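PDB 3U4F: mandelate racemase/muconate lactonizing enzyme family protein, which binds magnesium in an enolase-superfamily TIM barrel and probably acts as a hydro-lyase, its exact substrate and reaction not being settled. Local coordinates for residues A[26-32]-A[381-387]; A[135-141]-A[331-337]; A[160-164]-A[356-360]. One frame throughout, in Å; residues are numbered along the deposited sequence.

Contact 1 of 3, residues A[26-32]-A[381-387]; sequences TAIETFT and SAYKVSR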
loop_
_atom_site.group_PDB
_atom_site.type_symbol
_atom_site.label_atom_id
_atom_site.label_comp_id
_atom_site.label_asym_id
_atom_site.label_seq_id
_atom_site.Cartn_x
_atom_site.Cartn_y
_atom_site.Cartn_z
ATOM N N THR A 26 -12.107 18.066 -17.048
ATOM C CA THR A 26 -12.129 17.563 -18.415
ATOM C C THR A 26 -10.769 17.047 -18.907
ATOM O O THR A 26 -10.695 16.361 -19.909
ATOM C CB THR A 26 -12.706 18.618 -19.406
ATOM O OG1 THR A 26 -12.005 19.856 -19.255
ATOM C CG2 THR A 26 -14.176 18.856 -19.121
ATOM N N ALA A 27 -9.688 17.402 -18.220
ATOM C CA ALA A 27 -8.363 16.889 -18.560
ATOM C C ALA A 27 -7.480 16.850 -17.320
ATOM O O ALA A 27 -7.585 17.713 -16.452
ATOM C CB ALA A 27 -7.697 17.748 -19.610
ATOM N N ILE A 28 -6.620 15.843 -17.264
ATOM C CA ILE A 28 -5.582 15.759 -16.242
ATOM C C ILE A 28 -4.298 15.441 -17.013
ATOM O O ILE A 28 -4.235 14.461 -17.775
ATOM C CB ILE A 28 -5.860 14.621 -15.230
ATOM C CG1 ILE A 28 -7.128 14.910 -14.406
ATOM C CG2 ILE A 28 -4.639 14.475 -14.319
ATOM C CD1 ILE A 28 -7.642 13.727 -13.528
ATOM N N GLU A 29 -3.288 16.294 -16.843
ATOM C CA GLU A 29 -2.012 16.145 -17.514
ATOM C C GLU A 29 -0.888 15.986 -16.510
ATOM O O GLU A 29 -0.893 16.626 -15.447
ATOM C CB GLU A 29 -1.719 17.393 -18.352
ATOM C CG GLU A 29 -2.794 17.657 -19.425
ATOM C CD GLU A 29 -2.701 19.071 -19.965
ATOM O OE1 GLU A 29 -2.132 19.256 -21.080
ATOM O OE2 GLU A 29 -3.176 19.975 -19.244
ATOM N N THR A 30 0.081 15.147 -16.837
ATOM C CA THR A 30 1.253 15.003 -15.959
ATOM C C THR A 30 2.501 15.359 -16.730
ATOM O O THR A 30 2.594 15.133 -17.947
ATOM C CB THR A 30 1.405 13.563 -15.368
ATOM O OG1 THR A 30 1.279 12.601 -16.442
ATOM C CG2 THR A 30 0.345 13.291 -14.299
ATOM N N PHE A 31 3.454 15.945 -16.006
ATOM C CA PHE A 31 4.775 16.280 -16.518
ATOM C C PHE A 31 5.807 15.796 -15.513
ATOM O O PHE A 31 5.926 16.361 -14.407
ATOM C CB PHE A 31 4.900 17.813 -16.652
ATOM C CG PHE A 31 3.759 18.455 -17.415
ATOM C CD1 PHE A 31 3.935 18.857 -18.751
ATOM C CD2 PHE A 31 2.526 18.658 -16.819
ATOM C CE1 PHE A 31 2.910 19.492 -19.446
ATOM C CE2 PHE A 31 1.475 19.277 -17.518
ATOM C CZ PHE A 31 1.674 19.697 -18.837
ATOM N N THR A 32 6.581 14.774 -15.883
ATOM C CA THR A 32 7.296 14.048 -14.879
ATOM C C THR A 32 8.689 13.660 -15.312
ATOM O O THR A 32 9.002 13.582 -16.520
ATOM C CB THR A 32 6.468 12.794 -14.422
ATOM O OG1 THR A 32 6.956 12.333 -13.162
ATOM C CG2 THR A 32 6.547 11.655 -15.474
ATOM N N SER A 381 10.423 17.451 -19.631
ATOM C CA SER A 381 9.642 16.414 -18.921
ATOM C C SER A 381 8.912 15.433 -19.844
ATOM O O SER A 381 8.711 15.703 -21.023
ATOM C CB SER A 381 8.601 17.067 -18.019
ATOM O OG SER A 381 7.499 17.556 -18.784
ATOM N N ALA A 382 8.518 14.294 -19.277
ATOM C CA ALA A 382 7.646 13.351 -19.963
ATOM C C ALA A 382 6.190 13.765 -19.727
ATOM O O ALA A 382 5.766 13.942 -18.593
ATOM C CB ALA A 382 7.918 11.936 -19.434
ATOM N N TYR A 383 5.442 13.941 -20.808
ATOM C CA TYR A 383 4.071 14.369 -20.761
ATOM C C TYR A 383 3.109 13.243 -21.032
ATOM O O TYR A 383 3.331 12.413 -21.940
ATOM C CB TYR A 383 3.852 15.454 -21.828
ATOM C CG TYR A 383 2.449 15.913 -22.076
ATOM C CD1 TYR A 383 1.825 16.782 -21.195
ATOM C CD2 TYR A 383 1.754 15.539 -23.243
ATOM C CE1 TYR A 383 0.574 17.233 -21.420
ATOM C CE2 TYR A 383 0.485 15.989 -23.483
ATOM C CZ TYR A 383 -0.107 16.853 -22.574
ATOM O OH TYR A 383 -1.376 17.346 -22.790
ATOM N N LYS A 384 2.018 13.250 -20.269
ATOM C CA LYS A 384 0.924 12.315 -20.482
ATOM C C LYS A 384 -0.399 12.992 -20.186
ATOM O O LYS A 384 -0.518 13.782 -19.232
ATOM C CB LYS A 384 1.119 11.063 -19.592
ATOM C CG LYS A 384 0.268 9.866 -20.003
ATOM C CD LYS A 384 0.778 8.593 -19.297
ATOM C CE LYS A 384 0.709 7.344 -20.204
ATOM N NZ LYS A 384 -0.678 6.978 -20.532
ATOM N N VAL A 385 -1.414 12.683 -20.982
ATOM C CA VAL A 385 -2.737 13.272 -20.762
ATOM C C VAL A 385 -3.864 12.255 -20.809
ATOM O O VAL A 385 -3.823 11.307 -21.591
ATOM C CB VAL A 385 -2.992 14.472 -21.761
ATOM C CG1 VAL A 385 -2.924 14.002 -23.240
ATOM C CG2 VAL A 385 -4.302 15.162 -21.472
ATOM N N SER A 386 -4.838 12.458 -19.923
ATOM C CA SER A 386 -6.118 11.774 -19.957
ATOM C C SER A 386 -7.214 12.812 -20.058
ATOM O O SER A 386 -7.187 13.831 -19.343
ATOM C CB SER A 386 -6.337 10.939 -18.700
ATOM O OG SER A 386 -5.376 9.906 -18.597
ATOM N N ARG A 387 -8.173 12.567 -20.950
ATOM C CA ARG A 387 -9.355 13.449 -21.119
ATOM C C ARG A 387 -10.694 12.748 -20.891
ATOM O O ARG A 387 -10.807 11.553 -21.138
ATOM C CB ARG A 387 -9.368 14.050 -22.535
ATOM C CG ARG A 387 -8.135 14.833 -22.845
ATOM C CD ARG A 387 -8.247 15.516 -24.211
ATOM N NE ARG A 387 -6.907 15.808 -24.704
ATOM C CZ ARG A 387 -6.265 16.943 -24.470
ATOM N NH1 ARG A 387 -6.848 17.894 -23.751
ATOM N NH2 ARG A 387 -5.037 17.130 -24.955
HETATM O O HOH W 1 3.772 12.145 -17.335
#
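The Y383 hydroxyl gives a hydrogen bond of 2.7 Å, OH to OE1 of E29, across two antiparallel strands. CG of Y383 stands opposite the backbone N (chi1 172°), which lays the ring along the neighbouring strand. OE1 meets the ring at its edge and accepts the bond on its anti lone pair. OE2 of E29 makes a salt bridge to R40, so both oxygens are held. E29 CG lies 3.6 Å from CG2 of V385. The F31 ring runs alongside the Y383 ring and tilts against it by 49°; F31 CE1 comes 3.4 Å from CD1 of Y383. OG of S381 sits at the edge of the F31 ring, 3.4 Å from F31 CB, and bonds to L378 O. On the face of I28, T30 and T32, OG1 of T30 reaches H66 on helix 58-73. A water, 2.7 Å from T30 OG1, donates to A382 O. Backbone bonds complete the ladder, such as T30 N to K384 O at 2.8 Å. Strand 382-387 is thus the outermost, within this chain, of the four-stranded antiparallel sheet of the enolase-superfamily N-terminal domain. The R40-E29-Y383 chain implies a carboxylate that is probably ionised and fixed in rotation.

Contact 2 of 3, residues A[135-141]-A[331-337]; sequences RAYASSM and YLEFSIE. With GAI (guanidine), chain F.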
loop_
_atom_site.group_PDB
_atom_site.type_symbol
_atom_site.label_atom_id
_atom_site.label_comp_id
_atom_site.label_asym_id
_atom_site.label_seq_id
_atom_site.Cartn_x
_atom_site.Cartn_y
_atom_site.Cartn_z
ATOM N N ARG A 135 7.137 29.280 11.581
ATOM C CA ARG A 135 8.416 28.911 12.150
ATOM C C ARG A 135 8.919 27.673 11.457
ATOM O O ARG A 135 8.149 26.729 11.275
ATOM C CB ARG A 135 8.250 28.569 13.635
ATOM C CG ARG A 135 9.577 28.235 14.335
ATOM C CD ARG A 135 9.318 27.959 15.807
ATOM N NE ARG A 135 10.547 27.622 16.522
ATOM C CZ ARG A 135 10.569 27.028 17.718
ATOM N NH1 ARG A 135 9.439 26.659 18.300
ATOM N NH2 ARG A 135 11.727 26.764 18.302
ATOM N N ALA A 136 10.200 27.655 11.097
ATOM C CA ALA A 136 10.748 26.453 10.436
ATOM C C ALA A 136 11.787 25.783 11.329
ATOM O O ALA A 136 12.488 26.463 12.094
ATOM C CB ALA A 136 11.372 26.819 9.111
ATOM N N TYR A 137 11.899 24.457 11.246
ATOM C CA TYR A 137 13.077 23.811 11.808
ATOM C C TYR A 137 13.995 23.300 10.704
ATOM O O TYR A 137 13.520 22.774 9.692
ATOM C CB TYR A 137 12.709 22.716 12.823
ATOM C CG TYR A 137 12.093 21.411 12.308
ATOM C CD1 TYR A 137 12.902 20.335 11.949
ATOM C CD2 TYR A 137 10.704 21.231 12.307
ATOM C CE1 TYR A 137 12.332 19.107 11.520
ATOM C CE2 TYR A 137 10.115 20.032 11.917
ATOM C CZ TYR A 137 10.940 18.962 11.529
ATOM O OH TYR A 137 10.370 17.757 11.147
ATOM N N ALA A 138 15.301 23.472 10.911
ATOM C CA ALA A 138 16.346 22.982 10.018
ATOM C C ALA A 138 16.451 21.462 10.145
ATOM O O ALA A 138 16.756 20.943 11.206
ATOM C CB ALA A 138 17.674 23.636 10.354
ATOM N N SER A 139 16.120 20.756 9.080
ATOM C CA SER A 139 16.047 19.316 9.155
ATOM C C SER A 139 17.215 18.705 8.362
ATOM O O SER A 139 17.304 18.829 7.133
ATOM C CB SER A 139 14.691 18.807 8.668
ATOM O OG SER A 139 14.529 17.432 8.948
ATOM N N SER A 140 18.111 18.059 9.102
ATOM C CA SER A 140 19.125 17.203 8.515
ATOM C C SER A 140 18.526 15.845 8.115
ATOM O O SER A 140 17.805 15.207 8.906
ATOM C CB SER A 140 20.244 16.968 9.518
ATOM O OG SER A 140 21.069 15.892 9.080
HETATM N N MSE A 141 18.877 15.394 6.917
HETATM C CA MSE A 141 18.467 14.077 6.420
HETATM C C MSE A 141 19.537 13.025 6.684
HETATM O O MSE A 141 19.271 11.833 6.538
HETATM C CB MSE A 141 18.181 14.140 4.894
HETATM C CG MSE A 141 17.137 15.180 4.499
HETATM SE SE MSE A 141 15.418 14.752 5.376
HETATM C CE MSE A 141 14.689 16.542 5.653
ATOM N N TYR A 331 6.179 23.999 14.077
ATOM C CA TYR A 331 7.113 24.366 13.025
ATOM C C TYR A 331 6.990 23.490 11.782
ATOM O O TYR A 331 6.475 22.372 11.824
ATOM C CB TYR A 331 8.594 24.393 13.485
ATOM C CG TYR A 331 8.912 23.457 14.652
ATOM C CD1 TYR A 331 9.658 23.900 15.730
ATOM C CD2 TYR A 331 8.458 22.130 14.652
ATOM C CE1 TYR A 331 9.953 23.027 16.822
ATOM C CE2 TYR A 331 8.717 21.260 15.738
ATOM C CZ TYR A 331 9.453 21.737 16.818
ATOM O OH TYR A 331 9.704 20.892 17.865
ATOM N N LEU A 332 7.469 24.084 10.700
ATOM C CA LEU A 332 7.607 23.492 9.378
ATOM C C LEU A 332 8.927 22.725 9.290
ATOM O O LEU A 332 9.976 23.310 9.528
ATOM C CB LEU A 332 7.651 24.655 8.379
ATOM C CG LEU A 332 7.980 24.309 6.926
ATOM C CD1 LEU A 332 6.743 23.665 6.302
ATOM C CD2 LEU A 332 8.408 25.563 6.140
ATOM N N GLU A 333 8.879 21.445 8.895
ATOM C CA GLU A 333 10.103 20.723 8.538
ATOM C C GLU A 333 10.745 21.331 7.291
ATOM O O GLU A 333 10.120 21.399 6.243
ATOM C CB GLU A 333 9.826 19.249 8.264
ATOM C CG GLU A 333 11.155 18.535 7.992
ATOM C CD GLU A 333 11.063 17.048 7.972
ATOM O OE1 GLU A 333 9.947 16.513 7.850
ATOM O OE2 GLU A 333 12.148 16.422 8.091
ATOM N N PHE A 334 11.992 21.761 7.414
ATOM C CA PHE A 334 12.654 22.454 6.325
ATOM C C PHE A 334 13.987 21.793 6.076
ATOM O O PHE A 334 14.935 21.975 6.845
ATOM C CB PHE A 334 12.863 23.936 6.644
ATOM C CG PHE A 334 13.299 24.738 5.435
ATOM C CD1 PHE A 334 12.347 25.290 4.570
ATOM C CD2 PHE A 334 14.656 24.914 5.158
ATOM C CE1 PHE A 334 12.750 26.006 3.435
ATOM C CE2 PHE A 334 15.074 25.618 4.008
ATOM C CZ PHE A 334 14.132 26.169 3.167
ATOM N N SER A 335 14.069 21.021 4.992
ATOM C CA SER A 335 15.330 20.332 4.666
ATOM C C SER A 335 16.472 21.321 4.374
ATOM O O SER A 335 16.344 22.226 3.529
ATOM C CB SER A 335 15.186 19.409 3.443
ATOM O OG SER A 335 16.469 18.848 3.161
ATOM N N ILE A 336 17.584 21.136 5.076
ATOM C CA ILE A 336 18.742 21.975 4.868
ATOM C C ILE A 336 19.852 21.318 4.009
ATOM O O ILE A 336 20.970 21.832 3.923
ATOM C CB ILE A 336 19.289 22.585 6.194
ATOM C CG1 ILE A 336 19.487 21.532 7.304
ATOM C CG2 ILE A 336 18.363 23.736 6.649
ATOM C CD1 ILE A 336 20.592 20.506 7.023
ATOM N N GLU A 337 19.531 20.218 3.337
ATOM C CA GLU A 337 20.544 19.547 2.512
ATOM C C GLU A 337 20.824 20.362 1.241
ATOM O O GLU A 337 19.922 21.002 0.724
ATOM C CB GLU A 337 20.120 18.119 2.191
ATOM C CG GLU A 337 19.881 17.231 3.453
ATOM C CD GLU A 337 21.100 17.084 4.359
ATOM O OE1 GLU A 337 22.214 17.364 3.893
ATOM O OE2 GLU A 337 20.944 16.663 5.532
HETATM C C GAI F . 11.826 13.030 8.380
HETATM N N1 GAI F . 12.480 13.839 7.586
HETATM N N2 GAI F . 11.939 11.654 8.365
HETATM N N3 GAI F . 10.931 13.521 9.254
#
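L332 N bonds to R135 O at 2.8 Å, the first rung between two parallel strands of the TIM barrel, where the last barrel strand meets strand 132-139. Further rungs follow through Y137, F334, S139 and I336. The last, I336 N to S139 O, is longer at 3.1 Å, with the donor above the carbonyl plane.

Aromatic contacts cluster round Y137. Its CG lies between the backbone N and the carbonyl carbon (chi1 71°), which swings the ring over the neighbouring strand. CA of E333 sits over one ring face in a CH-pi contact, 3.7 Å from the centroid. The ring edge turns toward the face of Y331 in an offset edge-to-face pair, planes at 72°. CD1 of Y331 in turn lies over one face of the R135 guanidinium, whose NE is salt-bridged to D164. The Y137 hydroxyl bonds to K167 of the guanidine pocket. With an alanine at this position, K167 would probably lose its hydroxyl partner and the Y331 ring the edge packed against it.

Polar groups meet at the C-terminal ends of the strands, where M141 and E333 belong to the guanidine pocket. E337 OE2 accepts M141 N at 2.8 Å, while OE1 pairs with R153. M141, a selenomethionine, brings CE 3.5 Å from E333 OE2. C308 N holds E333 OE1. OE2 is gripped twice: S139 OG donates to its anti lone pair at 2.7 Å, and N1 of the bound guanidine donates to the same E333 OE2, also at 2.7 Å.

Contact 3 of 3, residues A[160-164]-A[356-360]; sequences AHGFD and IEDGH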
loop_
_atom_site.group_PDB
_atom_site.type_symbol
_atom_site.label_atom_id
_atom_site.label_comp_id
_atom_site.label_asym_id
_atom_site.label_seq_id
_atom_site.Cartn_x
_atom_site.Cartn_y
_atom_site.Cartn_z
ATOM N N ALA A 160 23.131 32.301 9.362
ATOM C CA ALA A 160 22.693 32.728 8.032
ATOM C C ALA A 160 21.194 32.985 7.945
ATOM O O ALA A 160 20.776 33.995 7.362
ATOM C CB ALA A 160 23.122 31.714 6.965
ATOM N N HIS A 161 20.381 32.108 8.541
ATOM C CA HIS A 161 18.925 32.152 8.316
ATOM C C HIS A 161 18.033 32.366 9.539
ATOM O O HIS A 161 16.836 32.622 9.399
ATOM C CB HIS A 161 18.504 30.908 7.517
ATOM C CG HIS A 161 19.307 30.727 6.267
ATOM N ND1 HIS A 161 19.274 31.635 5.231
ATOM C CD2 HIS A 161 20.206 29.781 5.909
ATOM C CE1 HIS A 161 20.102 31.245 4.278
ATOM N NE2 HIS A 161 20.679 30.120 4.662
ATOM N N GLY A 162 18.616 32.274 10.732
ATOM C CA GLY A 162 17.877 32.572 11.949
ATOM C C GLY A 162 17.092 31.402 12.518
ATOM O O GLY A 162 16.230 31.602 13.375
ATOM N N PHE A 163 17.346 30.181 12.026
ATOM C CA PHE A 163 16.674 28.995 12.590
ATOM C C PHE A 163 16.910 28.955 14.102
ATOM O O PHE A 163 18.011 29.276 14.544
ATOM C CB PHE A 163 17.259 27.689 12.013
ATOM C CG PHE A 163 16.974 27.464 10.550
ATOM C CD1 PHE A 163 15.704 27.064 10.121
ATOM C CD2 PHE A 163 17.982 27.612 9.605
ATOM C CE1 PHE A 163 15.452 26.816 8.755
ATOM C CE2 PHE A 163 17.744 27.372 8.239
ATOM C CZ PHE A 163 16.461 26.988 7.815
ATOM N N ASP A 164 15.899 28.542 14.870
ATOM C CA ASP A 164 16.065 28.317 16.319
ATOM C C ASP A 164 15.582 26.928 16.731
ATOM O O ASP A 164 15.352 26.674 17.904
ATOM C CB ASP A 164 15.350 29.400 17.132
ATOM C CG ASP A 164 13.825 29.323 17.049
ATOM O OD1 ASP A 164 13.243 28.439 16.371
ATOM O OD2 ASP A 164 13.187 30.190 17.696
ATOM N N ILE A 356 14.231 31.811 3.910
ATOM C CA ILE A 356 14.009 31.765 5.353
ATOM C C ILE A 356 14.600 33.030 5.950
ATOM O O ILE A 356 15.703 33.413 5.622
ATOM C CB ILE A 356 14.653 30.510 6.029
ATOM C CG1 ILE A 356 14.114 29.212 5.393
ATOM C CG2 ILE A 356 14.441 30.528 7.572
ATOM C CD1 ILE A 356 12.593 29.001 5.631
ATOM N N GLU A 357 13.849 33.664 6.831
ATOM C CA GLU A 357 14.289 34.891 7.468
ATOM C C GLU A 357 13.859 34.847 8.919
ATOM O O GLU A 357 12.675 34.608 9.235
ATOM C CB GLU A 357 13.621 36.063 6.767
ATOM C CG GLU A 357 14.098 37.409 7.166
ATOM C CD GLU A 357 13.605 38.417 6.154
ATOM O OE1 GLU A 357 14.356 38.679 5.199
ATOM O OE2 GLU A 357 12.445 38.875 6.265
ATOM N N ASP A 358 14.839 35.042 9.790
ATOM C CA ASP A 358 14.630 34.959 11.239
ATOM C C ASP A 358 13.974 33.616 11.558
ATOM O O ASP A 358 13.067 33.539 12.378
ATOM C CB ASP A 358 13.772 36.133 11.748
ATOM C CG ASP A 358 14.454 37.498 11.538
ATOM O OD1 ASP A 358 13.746 38.508 11.379
ATOM O OD2 ASP A 358 15.695 37.547 11.531
ATOM N N GLY A 359 14.426 32.573 10.858
ATOM C CA GLY A 359 13.965 31.194 11.102
ATOM C C GLY A 359 12.524 30.916 10.703
ATOM O O GLY A 359 11.981 29.881 11.087
ATOM N N HIS A 360 11.896 31.844 9.968
ATOM C CA HIS A 360 10.526 31.664 9.464
ATOM C C HIS A 360 10.441 31.647 7.939
ATOM O O HIS A 360 11.189 32.354 7.259
ATOM C CB HIS A 360 9.588 32.761 9.974
ATOM C CG HIS A 360 9.180 32.600 11.407
ATOM N ND1 HIS A 360 10.093 32.559 12.440
ATOM C CD2 HIS A 360 7.962 32.479 11.976
ATOM C CE1 HIS A 360 9.455 32.406 13.587
ATOM N NE2 HIS A 360 8.159 32.361 13.334
#
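G359 N donates to H161 O at 2.8 Å, joining a type I' beta turn, E357 to H360, to the C-terminal end of helix 147-161 on the TIM barrel. The donor lies in the carbonyl plane, on a lone pair of H161 O. Two glycines let the backbones come this close. G162 leaves the helix with a positive phi of 86°, and a CB there would clash with D358 CA. G359 also has positive phi, and a CB there would run into G162 O. G359 CA already lies 3.2 Å from G162 O.

I356 packs against the helix end. CG2 of I356 stands opposite its own backbone N, which turns this methyl to the helix end. I356 CG2 lies 3.7 Å from H161 O and over one face of the F163 ring, 4.0 Å from F163 CE1. The two side chains cross at about a right angle. F163 also packs on A136, A138 and F334. The contact ties the helix end and the turn before strand 360-363 to the outer side of strands 132-139 and 332-335.

E357 and H360 pair through both backbone N-H groups. The H360 ring adds a bond from ND1 to D358 O at 3.1 Å.

From the N terminus, strand 25-32 opens the longest loop, which closes only when strand 382-387 returns to it in contact 1. Both other contacts nest within that loop. Strand 132-139 then begins contact 2, and helix 147-161 leads on to the first segment of contact 3. Their partners follow in the same order, 331-337 and then 356-360, so contacts 2 and 3 cross. These two touch, among other places through the backbone, where A136 N probably bonds to G359 O. Contact 1 ties the chain's ends together in the N-terminal domain's sheet. Its centre is about 32 Å from that of contact 2, in the barrel.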